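Local coordinates for protein diaminopimelate decarboxylase (PDB 7JPJ) that probably catalyses, as a pyridoxal 5'-phosphate-dependent dimer, the decarboxylation of diaminopimelate that yields lysine, at residues P28-S33 with A410-V415; A314-V319 with G354-S359; G143-P148 with H201-S206; M59-N64 with G393-G398; S406-P411 with R425-L430. All coordinates share one frame; numbering follows the deposited sequence.

Contact 1. Residues P28-S33 with A410-V415; sequences PLYAYS and APEVLV
The Y32 ring meets the neighbouring strand with its rim: E412 CG lies at the edge in the ring plane, 3.6 Å from CE1, and V413 O also sits near that plane. The Y30 ring has P411 O at its edge, while A410 CB and E412 CG come to it obliquely. Both tyrosines belong to a parallel β-strand pair, 29-33 with 412-415, in the mixed sheet that accompanies the barrel in fold type III PLP enzymes. Here Y30 and Y32 do the pairing. Y30 N donates to P411 O and Y30 O accepts from V413 N (2.7 Å); two residues on, Y32 N binds V413 O and Y32 O takes V415 N (2.8 Å). L29 and A31 use their backbones on strand 289-300 instead. Beside the pairing, L29 CD1 rests on V413 CG2 at 3.9 Å. E412 CG stands anti to its carbonyl carbon (chi1 -80°), which brings it against Y32 CE1 and Y30 CB. The buried carboxylate then collects several donors: N64 ND2 binds OE1, and S397 OG shares OE2 with the tyrosine. Y32 OH donates to E412 OE2 over 3.0 Å, reaching it on the anti side, 31° out of the carboxylate plane.

Contact 2. Residues A314-V319 with G354-S359; sequences AGMTDV and GHCCES
The loop carrying C357, the predicted proton donor, is braced here against the turn after strand 308-312 by the imidazole of H355. That ring is sandwiched. A314 CA lies 3.5 Å above its centre on one face, and the F407 ring stacks on the opposite one. At its edge, in plane, H355 NE2 shares a hydrogen bond with T317 OG1 (2.9 Å), while ND1 binds E105 of the second subunit. H355 CG lies between the backbone N and the carbonyl carbon (chi1 61°), a torsion that folds the ring back over A314. The backbone joins in as H355 N donates to A314 O over 2.9 Å, from above the carbonyl plane. Were an alanine here, T317 OG1 and E105 of the second subunit would probably be left without their imidazole, with a gap between A314 and F407. Next door, C356 SG packs on T317 CG2 at 3.7 Å and on M316 CG. D318 OD2 closes the turn, taking G315 N on its anti lone pair at 3.1 Å. A cysteine-bearing loop at the dimer interface, tied through H355 to E105 of the second subunit, is consistent with the shared active sites of this decarboxylase family.

Contact 3. Residues G143-P148 with H201-S206; sequences GVRVNP and HTHIGS
Two neighbouring parallel strands of the TIM-type α/β barrel, 141-147 and 196-201, run side by side to their C-terminal ends, where a barrel enzyme keeps its active site. R145 and H201 form the bridge. H201 N donates to V144 O (2.8 Å) from above the carbonyl plane, whereas V146 N meets H201 O nearly along the C=O axis at 2.9 Å. R145 CA adds a C-H contact to the same H201 O. With CG anti to the backbone N (chi1 173°) and the chain stretched out as far as NE, the arginine follows the outgoing loop instead of folding onto its own strand. Its CG passes H201 O at 3.5 Å and its CD comes near H201 CD2. At the end, H203 CB sits over one face of the guanidinium, offset toward the rim and 3.3 Å from NH2. The H203 ring is steeply inclined to that plane, by 65°, so the two flat groups are not stacked. An alanine here would remove the guanidinium that lies against H203 CB, which is likely to open a gap beside it and to take a positive charge from the neighbourhood of H201 and H203. H203, whose ND1 binds G237 N, lies close to the probable cofactor site: its side chain is about 6 Å from that of K60, the predicted cofactor lysine, and about 4 Å from a bound sulfate. H201 is held separately, its ND1 bonding N234 O. Away from the arginine, P148 and I204 slide past each other in opposite directions, P148 CD lying 3.9 Å from I204 CG2.

Contact 4. Residues M59-N64 with G393-G398; sequences MKACPN and GAYCSG. With SO4 (sulfate ion), chain D.
A61 O is the atom on which this contact turns: Y395 N donates to it over 2.9 Å, in the carbonyl plane and on a lone pair, and A394 CA adds a C-H contact at 3.5 Å. The Y395 ring then folds back over the same residue. The backbone of Y395 is in the left-handed region (phi 58°, psi 39°), and with CG anti to the carbonyl carbon (chi1 -54°) the ring lies along the 3-10 segment 59-61. A61 CB makes a CH-pi contact over one face, 4.0 Å from the centroid of the Y395 ring. K60 crosses toward the phenol end, its extended chain bringing CE to 3.2 Å from Y395 OH, while its CG approaches the ring obliquely. The hydroxyl itself donates to sulfate O3, at 2.6 Å, with the oxygen in the ring plane. T282 OG1, G238 N and G281 N also bind this sulfate, probably taken from the crystallisation liquor. Such a setting is consistent with the phosphate pocket of pyridoxal phosphate, the cofactor that K60 is predicted to carry but lacks here. Farther along, C62 CB packs on G393 O at 3.5 Å, and P63 CD faces G398 CA. The contact thus joins the two domains: residues 59-64 lead from barrel strand 53-58 into helix 65-73, which N64 caps, residues 393-398 follow strand 386-390 of the β-domain, and V285 of helix 282-285 packs against A61 and A394.

Contact 5. Residues S406-P411 with R425-L430; sequences SFPEAP and RKRQTL. With SO4 (sulfate ion), chain E.
R427 lies alongside P411, both side chains pointing the same way. Its CB is 3.9 Å from P411 CD, and CG brushes E409 O. A bend at chi3 (-45°) then lays the guanidinium flat on the proline: NE and CZ pass P411 CD, NH1 is 3.3 Å from P411 CD, and NH2 meets P411 CG. The N-H groups point elsewhere, NH1 to P28 O. These are the segments entering and leaving the β-hairpin 412-415/421-423, and they run roughly antiparallel. R425 uses its guanidinium differently. In its plane, NH2 donates almost straight to A410 O at 2.8 Å; over one face, E409 OE2 stands 3.3 Å from NH1, a salt bridge of charges alone, since no N-H points at the oxygen. E409 OE2 has a second cation in K402. Between E409 and Q428 the bonding is reciprocal: E409 N donates to Q428 OE1 (3.1 Å), while Q428 N meets E409 O at 3.3 Å, the N-H...O angle being 179°. N403 ND2 also binds Q428 OE1. At the start of helix 430-433, L430 N donates to a sulfate oxygen, O2, at 3.0 Å, an anion well placed at a helix N-terminus. The chemistry implies a seam fixed in direction by hydrogen bonds to backbone groups, with a glutamine amide and a guanidinium as side-chain partners, while the other arginine packs as a flat surface.

How the contacts relate
Contacts 1 and 5 share A410 and P411, and with contact 2 they cluster in the β-domain: Y30 OH of contact 1 reaches D318 O of contact 2 at 2.7 Å, and A410 CB packs 3.7 Å from D318 OD1. Contact 4, its centre about 12 Å from that of contact 1, ties this cluster to the barrel, E412 OE2 and S397 OG being 3.0 Å apart. Contact 3 stands across the chain's centre from contacts 1, 2 and 5, yet its nearest atoms come within about 6 Å of contact 4. Contacts 3 and 4 thus probably border the cofactor pocket, with the Y395 side chain about 6 Å from bound D-lysine, while C357 O of contact 2 is weakly hydrogen-bonded to K60 NZ of the second subunit.

Contact 1. Residues P28-S33 with A410-V415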
# COMPACT_ATOMS: atom_id res chain seq x y z
N PRO A 28 -12.01 3.68 -12.92
CA PRO A 28 -11.23 2.47 -13.20
C PRO A 28 -11.93 1.18 -12.77
O PRO A 28 -12.94 1.24 -12.07
CB PRO A 28 -9.96 2.68 -12.39
CG PRO A 28 -10.42 3.46 -11.21
CD PRO A 28 -11.53 4.36 -11.70
N LEU A 29 -11.40 0.04 -13.19
CA LEU A 29 -11.97 -1.25 -12.82
C LEU A 29 -10.93 -2.34 -13.01
O LEU A 29 -9.95 -2.17 -13.75
CB LEU A 29 -13.23 -1.57 -13.63
CG LEU A 29 -13.06 -1.64 -15.15
CD1 LEU A 29 -13.03 -3.09 -15.64
CD2 LEU A 29 -14.16 -0.86 -15.85
N TYR A 30 -11.14 -3.46 -12.32
CA TYR A 30 -10.35 -4.67 -12.51
C TYR A 30 -11.12 -5.61 -13.42
O TYR A 30 -12.32 -5.85 -13.21
CB TYR A 30 -10.05 -5.36 -11.19
CG TYR A 30 -9.26 -4.56 -10.17
CD1 TYR A 30 -7.88 -4.47 -10.24
CD2 TYR A 30 -9.91 -3.92 -9.12
CE1 TYR A 30 -7.16 -3.75 -9.31
CE2 TYR A 30 -9.19 -3.19 -8.18
CZ TYR A 30 -7.82 -3.12 -8.27
OH TYR A 30 -7.11 -2.40 -7.34
N ALA A 31 -10.44 -6.15 -14.43
CA ALA A 31 -11.02 -7.12 -15.35
C ALA A 31 -10.30 -8.44 -15.21
O ALA A 31 -9.07 -8.49 -15.29
CB ALA A 31 -10.95 -6.61 -16.79
N TYR A 32 -11.06 -9.51 -14.99
CA TYR A 32 -10.53 -10.87 -14.92
C TYR A 32 -11.14 -11.70 -16.03
O TYR A 32 -12.33 -11.58 -16.33
CB TYR A 32 -10.82 -11.52 -13.56
CG TYR A 32 -10.30 -10.73 -12.37
CD1 TYR A 32 -11.08 -9.77 -11.76
CD2 TYR A 32 -9.02 -10.95 -11.87
CE1 TYR A 32 -10.62 -9.04 -10.67
CE2 TYR A 32 -8.54 -10.24 -10.78
CZ TYR A 32 -9.34 -9.28 -10.19
OH TYR A 32 -8.88 -8.56 -9.11
N SER A 33 -10.32 -12.55 -16.65
CA SER A 33 -10.71 -13.35 -17.80
C SER A 33 -10.77 -14.82 -17.43
O SER A 33 -9.78 -15.39 -16.96
CB SER A 33 -9.73 -13.13 -18.96
OG SER A 33 -9.59 -14.31 -19.73
N ALA A 410 -12.08 0.32 -6.51
CA ALA A 410 -12.52 0.07 -7.87
C ALA A 410 -13.35 -1.22 -7.94
O ALA A 410 -13.12 -2.16 -7.18
CB ALA A 410 -11.32 -0.04 -8.81
N PRO A 411 -14.32 -1.28 -8.86
CA PRO A 411 -15.10 -2.50 -9.03
C PRO A 411 -14.29 -3.60 -9.71
O PRO A 411 -13.17 -3.38 -10.18
CB PRO A 411 -16.27 -2.05 -9.91
CG PRO A 411 -15.74 -0.88 -10.66
CD PRO A 411 -14.80 -0.18 -9.71
N GLU A 412 -14.88 -4.79 -9.76
CA GLU A 412 -14.27 -5.94 -10.40
C GLU A 412 -15.24 -6.54 -11.41
O GLU A 412 -16.44 -6.67 -11.13
CB GLU A 412 -13.86 -7.01 -9.38
CG GLU A 412 -12.55 -6.71 -8.67
CD GLU A 412 -12.30 -7.63 -7.48
OE1 GLU A 412 -13.29 -8.05 -6.85
OE2 GLU A 412 -11.12 -7.92 -7.19
N VAL A 413 -14.72 -6.91 -12.57
CA VAL A 413 -15.52 -7.46 -13.66
C VAL A 413 -14.93 -8.80 -14.07
O VAL A 413 -13.71 -9.00 -14.04
CB VAL A 413 -15.56 -6.49 -14.87
CG1 VAL A 413 -16.34 -7.08 -16.02
CG2 VAL A 413 -16.15 -5.15 -14.45
N LEU A 414 -15.81 -9.74 -14.43
CA LEU A 414 -15.43 -11.05 -14.94
C LEU A 414 -15.87 -11.16 -16.39
O LEU A 414 -17.03 -10.89 -16.71
CB LEU A 414 -16.06 -12.16 -14.10
CG LEU A 414 -15.50 -13.58 -14.27
CD1 LEU A 414 -14.07 -13.65 -13.77
CD2 LEU A 414 -16.38 -14.59 -13.54
N VAL A 415 -14.95 -11.56 -17.26
CA VAL A 415 -15.21 -11.70 -18.69
C VAL A 415 -15.27 -13.19 -19.01
O VAL A 415 -14.26 -13.89 -18.95
CB VAL A 415 -14.15 -10.99 -19.54
CG1 VAL A 415 -14.65 -10.79 -20.95
CG2 VAL A 415 -13.78 -9.65 -18.91

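Contact 2. Residues A314-V319 with G354-S359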
# COMPACT_ATOMS: atom_id res chain seq x y z
N ALA A 314 -6.70 6.43 -12.04
CA ALA A 314 -6.34 5.34 -11.14
C ALA A 314 -4.89 5.54 -10.71
O ALA A 314 -4.23 6.49 -11.13
CB ALA A 314 -6.55 3.98 -11.81
N GLY A 315 -4.40 4.64 -9.87
CA GLY A 315 -3.02 4.74 -9.43
C GLY A 315 -2.69 3.72 -8.36
O GLY A 315 -3.24 2.61 -8.35
N MET A 316 -1.78 4.11 -7.46
CA MET A 316 -1.38 3.24 -6.37
C MET A 316 -2.56 2.79 -5.51
O MET A 316 -2.45 1.79 -4.80
CB MET A 316 -0.33 3.94 -5.50
CG MET A 316 -0.66 5.39 -5.23
SD MET A 316 0.37 6.11 -3.94
CE MET A 316 2.00 5.71 -4.56
N THR A 317 -3.68 3.52 -5.56
CA THR A 317 -4.92 3.06 -4.95
C THR A 317 -5.40 1.74 -5.54
O THR A 317 -6.17 1.02 -4.90
CB THR A 317 -6.02 4.11 -5.13
OG1 THR A 317 -5.97 4.61 -6.47
CG2 THR A 317 -5.83 5.26 -4.16
N ASP A 318 -4.96 1.40 -6.75
CA ASP A 318 -5.42 0.21 -7.44
C ASP A 318 -4.31 -0.75 -7.82
O ASP A 318 -4.50 -1.96 -7.75
CB ASP A 318 -6.20 0.62 -8.70
CG ASP A 318 -7.11 1.80 -8.45
OD1 ASP A 318 -8.17 1.61 -7.81
OD2 ASP A 318 -6.76 2.92 -8.86
N VAL A 319 -3.14 -0.24 -8.22
CA VAL A 319 -1.98 -1.07 -8.50
C VAL A 319 -0.78 -0.43 -7.80
O VAL A 319 -0.30 0.63 -8.23
CB VAL A 319 -1.72 -1.22 -10.01
CG1 VAL A 319 -0.50 -2.10 -10.25
CG2 VAL A 319 -2.94 -1.82 -10.70
N GLY A 354 -0.35 8.40 -11.84
CA GLY A 354 -1.63 8.13 -11.22
C GLY A 354 -2.35 9.39 -10.76
O GLY A 354 -1.80 10.49 -10.78
N HIS A 355 -3.60 9.20 -10.33
CA HIS A 355 -4.45 10.31 -9.94
C HIS A 355 -4.24 10.77 -8.51
O HIS A 355 -4.85 11.77 -8.10
CB HIS A 355 -5.93 9.94 -10.15
CG HIS A 355 -6.38 8.76 -9.34
ND1 HIS A 355 -7.70 8.37 -9.28
CD2 HIS A 355 -5.69 7.89 -8.57
CE1 HIS A 355 -7.81 7.31 -8.50
NE2 HIS A 355 -6.60 7.00 -8.05
N CYS A 356 -3.40 10.09 -7.73
CA CYS A 356 -3.17 10.51 -6.35
C CYS A 356 -2.23 11.71 -6.31
O CYS A 356 -1.26 11.79 -7.06
CB CYS A 356 -2.57 9.37 -5.53
SG CYS A 356 -3.63 7.92 -5.39
N CYS A 357 -2.53 12.64 -5.41
CA CYS A 357 -1.70 13.83 -5.22
C CYS A 357 -0.46 13.42 -4.41
O CYS A 357 -0.31 13.74 -3.23
CB CYS A 357 -2.49 14.94 -4.54
SG CYS A 357 -1.64 16.53 -4.47
N GLU A 358 0.43 12.69 -5.08
CA GLU A 358 1.64 12.19 -4.44
C GLU A 358 2.70 11.97 -5.51
O GLU A 358 2.41 11.38 -6.55
CB GLU A 358 1.37 10.90 -3.68
CG GLU A 358 2.62 10.18 -3.21
CD GLU A 358 2.54 9.80 -1.75
OE1 GLU A 358 1.88 10.53 -0.97
OE2 GLU A 358 3.13 8.76 -1.38
N SER A 359 3.92 12.45 -5.25
CA SER A 359 4.97 12.38 -6.26
C SER A 359 5.30 10.94 -6.65
O SER A 359 5.64 10.67 -7.80
CB SER A 359 6.23 13.10 -5.78
OG SER A 359 6.39 12.97 -4.37

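Contact 3. Residues G143-P148 with H201-S206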
# COMPACT_ATOMS: atom_id res chain seq x y z
N GLY A 143 0.44 -29.80 10.51
CA GLY A 143 1.55 -29.54 9.62
C GLY A 143 2.61 -28.69 10.30
O GLY A 143 2.34 -28.00 11.28
N VAL A 144 3.83 -28.76 9.77
CA VAL A 144 4.98 -28.05 10.31
C VAL A 144 5.71 -27.36 9.16
O VAL A 144 6.21 -28.04 8.26
CB VAL A 144 5.94 -28.99 11.06
CG1 VAL A 144 7.07 -28.19 11.69
CG2 VAL A 144 5.19 -29.77 12.13
N ARG A 145 5.77 -26.03 9.20
CA ARG A 145 6.56 -25.28 8.23
C ARG A 145 7.98 -25.09 8.75
O ARG A 145 8.17 -24.63 9.88
CB ARG A 145 5.93 -23.92 7.91
CG ARG A 145 6.84 -23.07 7.03
CD ARG A 145 6.12 -21.94 6.32
NE ARG A 145 7.06 -21.14 5.55
CZ ARG A 145 6.71 -20.18 4.69
NH1 ARG A 145 5.43 -19.91 4.49
NH2 ARG A 145 7.64 -19.50 4.03
N VAL A 146 8.96 -25.44 7.92
CA VAL A 146 10.36 -25.42 8.30
C VAL A 146 11.08 -24.32 7.54
O VAL A 146 10.86 -24.14 6.33
CB VAL A 146 11.03 -26.78 8.04
CG1 VAL A 146 12.50 -26.75 8.43
CG2 VAL A 146 10.30 -27.89 8.77
N ASN A 147 11.91 -23.56 8.25
CA ASN A 147 12.91 -22.71 7.61
C ASN A 147 14.15 -23.56 7.38
O ASN A 147 14.90 -23.83 8.33
CB ASN A 147 13.24 -21.49 8.48
CG ASN A 147 14.19 -20.51 7.79
OD1 ASN A 147 14.84 -20.84 6.80
ND2 ASN A 147 14.26 -19.29 8.31
N PRO A 148 14.40 -24.00 6.14
CA PRO A 148 15.48 -24.97 5.90
C PRO A 148 16.88 -24.45 6.17
O PRO A 148 17.84 -25.21 6.03
CB PRO A 148 15.31 -25.31 4.41
CG PRO A 148 13.95 -24.82 4.03
CD PRO A 148 13.70 -23.63 4.90
N HIS A 201 5.96 -28.34 5.45
CA HIS A 201 5.72 -27.20 4.58
C HIS A 201 7.01 -26.41 4.41
O HIS A 201 7.68 -26.08 5.39
CB HIS A 201 4.62 -26.29 5.17
CG HIS A 201 4.13 -25.24 4.22
ND1 HIS A 201 4.52 -25.19 2.90
CD2 HIS A 201 3.29 -24.20 4.40
CE1 HIS A 201 3.94 -24.16 2.31
NE2 HIS A 201 3.18 -23.55 3.20
N THR A 202 7.35 -26.12 3.16
CA THR A 202 8.51 -25.31 2.83
C THR A 202 8.11 -24.28 1.79
O THR A 202 7.08 -24.41 1.12
CB THR A 202 9.66 -26.18 2.31
OG1 THR A 202 10.88 -25.43 2.31
CG2 THR A 202 9.38 -26.63 0.89
N HIS A 203 8.93 -23.23 1.66
CA HIS A 203 8.64 -22.16 0.71
C HIS A 203 9.90 -21.36 0.43
O HIS A 203 10.05 -20.24 0.93
CB HIS A 203 7.53 -21.25 1.24
CG HIS A 203 7.09 -20.20 0.26
ND1 HIS A 203 6.37 -20.50 -0.88
CD2 HIS A 203 7.25 -18.86 0.27
CE1 HIS A 203 6.12 -19.38 -1.54
NE2 HIS A 203 6.64 -18.37 -0.87
N ILE A 204 10.82 -21.92 -0.36
CA ILE A 204 12.08 -21.25 -0.66
C ILE A 204 12.40 -21.35 -2.14
O ILE A 204 13.53 -21.10 -2.56
CB ILE A 204 13.24 -21.83 0.18
CG1 ILE A 204 13.43 -23.31 -0.15
CG2 ILE A 204 13.00 -21.62 1.67
CD1 ILE A 204 14.80 -23.85 0.23
N GLY A 205 11.41 -21.72 -2.95
CA GLY A 205 11.63 -21.86 -4.38
C GLY A 205 11.51 -20.52 -5.11
O GLY A 205 10.71 -19.66 -4.75
N SER A 206 12.32 -20.36 -6.15
CA SER A 206 12.33 -19.14 -6.94
C SER A 206 12.99 -19.43 -8.28
O SER A 206 13.70 -20.42 -8.44
CB SER A 206 13.06 -18.00 -6.22
OG SER A 206 14.46 -18.23 -6.19

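Contact 4. Residues M59-N64 with G393-G398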
# COMPACT_ATOMS: atom_id res chain seq x y z
N MET A 59 -4.77 -17.49 -1.82
CA MET A 59 -5.82 -16.51 -2.06
C MET A 59 -5.41 -15.09 -1.70
O MET A 59 -6.11 -14.15 -2.09
CB MET A 59 -7.09 -16.87 -1.29
CG MET A 59 -6.88 -16.98 0.21
SD MET A 59 -8.39 -17.45 1.08
CE MET A 59 -9.43 -16.04 0.73
N LYS A 60 -4.30 -14.91 -0.97
CA LYS A 60 -3.82 -13.57 -0.65
C LYS A 60 -3.51 -12.76 -1.90
O LYS A 60 -3.43 -11.53 -1.82
CB LYS A 60 -2.58 -13.66 0.24
CG LYS A 60 -1.32 -14.07 -0.50
CD LYS A 60 -0.24 -14.56 0.46
CE LYS A 60 1.00 -15.02 -0.29
NZ LYS A 60 1.95 -15.73 0.60
N ALA A 61 -3.33 -13.41 -3.05
CA ALA A 61 -3.04 -12.70 -4.28
C ALA A 61 -4.29 -12.06 -4.89
O ALA A 61 -4.18 -11.02 -5.54
CB ALA A 61 -2.39 -13.65 -5.29
N CYS A 62 -5.46 -12.67 -4.68
CA CYS A 62 -6.74 -12.15 -5.15
C CYS A 62 -7.89 -12.90 -4.50
O CYS A 62 -8.21 -14.02 -4.90
CB CYS A 62 -6.85 -12.25 -6.67
SG CYS A 62 -8.27 -11.35 -7.33
N PRO A 63 -8.56 -12.30 -3.50
CA PRO A 63 -9.50 -13.07 -2.69
C PRO A 63 -10.96 -12.98 -3.11
O PRO A 63 -11.84 -13.35 -2.33
CB PRO A 63 -9.31 -12.48 -1.29
CG PRO A 63 -8.74 -11.09 -1.52
CD PRO A 63 -8.35 -10.95 -2.97
N ASN A 64 -11.24 -12.50 -4.33
CA ASN A 64 -12.63 -12.40 -4.78
C ASN A 64 -13.30 -13.76 -4.79
O ASN A 64 -12.71 -14.77 -5.20
CB ASN A 64 -12.70 -11.77 -6.17
CG ASN A 64 -14.12 -11.48 -6.60
OD1 ASN A 64 -14.86 -12.38 -7.00
ND2 ASN A 64 -14.52 -10.21 -6.53
N GLY A 393 -3.60 -9.06 -11.90
CA GLY A 393 -4.51 -9.92 -11.18
C GLY A 393 -3.98 -10.51 -9.90
O GLY A 393 -4.71 -11.21 -9.19
N ALA A 394 -2.71 -10.25 -9.58
CA ALA A 394 -2.08 -10.77 -8.38
C ALA A 394 -1.48 -9.62 -7.59
O ALA A 394 -0.70 -8.83 -8.13
CB ALA A 394 -1.00 -11.80 -8.73
N TYR A 395 -1.84 -9.53 -6.31
CA TYR A 395 -1.30 -8.53 -5.39
C TYR A 395 -1.54 -7.11 -5.90
O TYR A 395 -0.69 -6.23 -5.78
CB TYR A 395 0.19 -8.78 -5.14
CG TYR A 395 0.48 -10.17 -4.65
CD1 TYR A 395 0.15 -10.55 -3.36
CD2 TYR A 395 1.06 -11.12 -5.48
CE1 TYR A 395 0.41 -11.83 -2.90
CE2 TYR A 395 1.31 -12.40 -5.04
CZ TYR A 395 0.99 -12.75 -3.75
OH TYR A 395 1.24 -14.03 -3.29
N CYS A 396 -2.73 -6.89 -6.47
CA CYS A 396 -3.16 -5.55 -6.85
C CYS A 396 -4.47 -5.20 -6.15
O CYS A 396 -4.46 -4.37 -5.23
CB CYS A 396 -3.29 -5.43 -8.37
SG CYS A 396 -1.72 -5.65 -9.25
N SER A 397 -5.59 -5.80 -6.55
CA SER A 397 -6.83 -5.63 -5.80
C SER A 397 -6.67 -6.11 -4.36
O SER A 397 -7.18 -5.48 -3.43
CB SER A 397 -7.97 -6.37 -6.49
OG SER A 397 -9.16 -6.25 -5.74
N GLY A 398 -5.94 -7.21 -4.16
CA GLY A 398 -5.74 -7.74 -2.83
C GLY A 398 -4.64 -7.08 -2.02
O GLY A 398 -4.47 -7.42 -0.85
S SO4 D . 3.49 -16.44 -5.04
O1 SO4 D . 4.18 -15.60 -6.02
O2 SO4 D . 3.40 -17.81 -5.56
O3 SO4 D . 2.15 -15.93 -4.81
O4 SO4 D . 4.24 -16.43 -3.79

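Contact 5. Residues S406-P411 with R425-L430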
# COMPACT_ATOMS: atom_id res chain seq x y z
N SER A 406 -9.11 9.38 -0.57
CA SER A 406 -10.54 9.08 -0.46
C SER A 406 -11.13 8.55 -1.77
O SER A 406 -12.35 8.65 -1.98
CB SER A 406 -11.32 10.30 0.03
OG SER A 406 -11.13 10.48 1.43
N PHE A 407 -10.32 7.98 -2.64
CA PHE A 407 -10.85 7.39 -3.86
C PHE A 407 -11.55 6.07 -3.54
O PHE A 407 -11.03 5.27 -2.75
CB PHE A 407 -9.73 7.16 -4.89
CG PHE A 407 -9.34 8.40 -5.65
CD1 PHE A 407 -10.25 9.04 -6.48
CD2 PHE A 407 -8.07 8.93 -5.54
CE1 PHE A 407 -9.90 10.17 -7.18
CE2 PHE A 407 -7.70 10.06 -6.24
CZ PHE A 407 -8.62 10.69 -7.06
N PRO A 408 -12.71 5.81 -4.12
CA PRO A 408 -13.42 4.57 -3.81
C PRO A 408 -12.69 3.35 -4.36
O PRO A 408 -11.94 3.44 -5.34
CB PRO A 408 -14.78 4.75 -4.50
CG PRO A 408 -14.51 5.73 -5.59
CD PRO A 408 -13.47 6.66 -5.06
N GLU A 409 -12.92 2.21 -3.72
CA GLU A 409 -12.36 0.95 -4.18
C GLU A 409 -12.95 0.58 -5.54
O GLU A 409 -14.18 0.52 -5.70
CB GLU A 409 -12.62 -0.16 -3.16
CG GLU A 409 -11.54 -1.23 -3.12
CD GLU A 409 -11.87 -2.37 -2.17
OE1 GLU A 409 -12.80 -2.21 -1.34
OE2 GLU A 409 -11.19 -3.41 -2.23
N ALA A 410 -12.08 0.32 -6.51
CA ALA A 410 -12.52 0.07 -7.87
C ALA A 410 -13.35 -1.22 -7.94
O ALA A 410 -13.12 -2.16 -7.18
CB ALA A 410 -11.32 -0.04 -8.81
N PRO A 411 -14.32 -1.28 -8.86
CA PRO A 411 -15.10 -2.50 -9.03
C PRO A 411 -14.29 -3.60 -9.71
O PRO A 411 -13.17 -3.38 -10.18
CB PRO A 411 -16.27 -2.05 -9.91
CG PRO A 411 -15.74 -0.88 -10.66
CD PRO A 411 -14.80 -0.18 -9.71
N ARG A 425 -18.00 -7.29 -8.24
CA ARG A 425 -17.85 -6.43 -7.07
C ARG A 425 -18.21 -5.02 -7.49
O ARG A 425 -17.50 -4.41 -8.29
CB ARG A 425 -16.43 -6.49 -6.52
CG ARG A 425 -16.29 -5.85 -5.14
CD ARG A 425 -14.87 -6.00 -4.61
NE ARG A 425 -13.96 -5.02 -5.19
CZ ARG A 425 -12.65 -5.01 -4.98
NH1 ARG A 425 -12.09 -5.95 -4.22
NH2 ARG A 425 -11.88 -4.09 -5.55
N LYS A 426 -19.31 -4.50 -6.96
CA LYS A 426 -19.74 -3.15 -7.31
C LYS A 426 -18.79 -2.11 -6.72
O LYS A 426 -18.12 -2.35 -5.71
CB LYS A 426 -21.17 -2.90 -6.85
CG LYS A 426 -21.42 -3.14 -5.36
CD LYS A 426 -22.87 -2.86 -4.99
CE LYS A 426 -23.17 -3.24 -3.54
NZ LYS A 426 -24.57 -2.92 -3.16
N ARG A 427 -18.73 -0.96 -7.38
CA ARG A 427 -17.87 0.12 -6.91
C ARG A 427 -18.28 0.55 -5.50
O ARG A 427 -19.47 0.58 -5.16
CB ARG A 427 -17.95 1.31 -7.86
CG ARG A 427 -17.01 2.46 -7.51
CD ARG A 427 -17.13 3.61 -8.50
NE ARG A 427 -17.17 3.14 -9.89
CZ ARG A 427 -16.09 2.88 -10.62
NH1 ARG A 427 -14.88 3.05 -10.11
NH2 ARG A 427 -16.23 2.45 -11.86
N GLN A 428 -17.29 0.86 -4.68
CA GLN A 428 -17.54 1.34 -3.33
C GLN A 428 -18.08 2.77 -3.37
O GLN A 428 -17.70 3.57 -4.22
CB GLN A 428 -16.26 1.27 -2.51
CG GLN A 428 -16.43 1.45 -1.02
CD GLN A 428 -15.10 1.41 -0.30
OE1 GLN A 428 -14.08 1.80 -0.85
NE2 GLN A 428 -15.11 0.92 0.94
N THR A 429 -18.99 3.08 -2.45
CA THR A 429 -19.48 4.44 -2.36
C THR A 429 -18.62 5.25 -1.40
O THR A 429 -17.89 4.70 -0.57
CB THR A 429 -20.94 4.47 -1.90
OG1 THR A 429 -21.02 4.20 -0.50
CG2 THR A 429 -21.76 3.44 -2.66
N LEU A 430 -18.72 6.57 -1.52
CA LEU A 430 -17.93 7.45 -0.67
C LEU A 430 -18.26 7.23 0.80
O LEU A 430 -17.35 7.13 1.64
CB LEU A 430 -18.15 8.91 -1.06
CG LEU A 430 -17.42 9.94 -0.19
CD1 LEU A 430 -15.92 9.82 -0.38
CD2 LEU A 430 -17.91 11.34 -0.50
S SO4 E . -20.72 8.25 -4.35
O1 SO4 E . -21.21 8.31 -5.73
O2 SO4 E . -19.97 7.02 -4.16
O3 SO4 E . -19.85 9.40 -4.08
O4 SO4 E . -21.86 8.29 -3.43
O HOH W 1 -15.65 -2.39 -4.97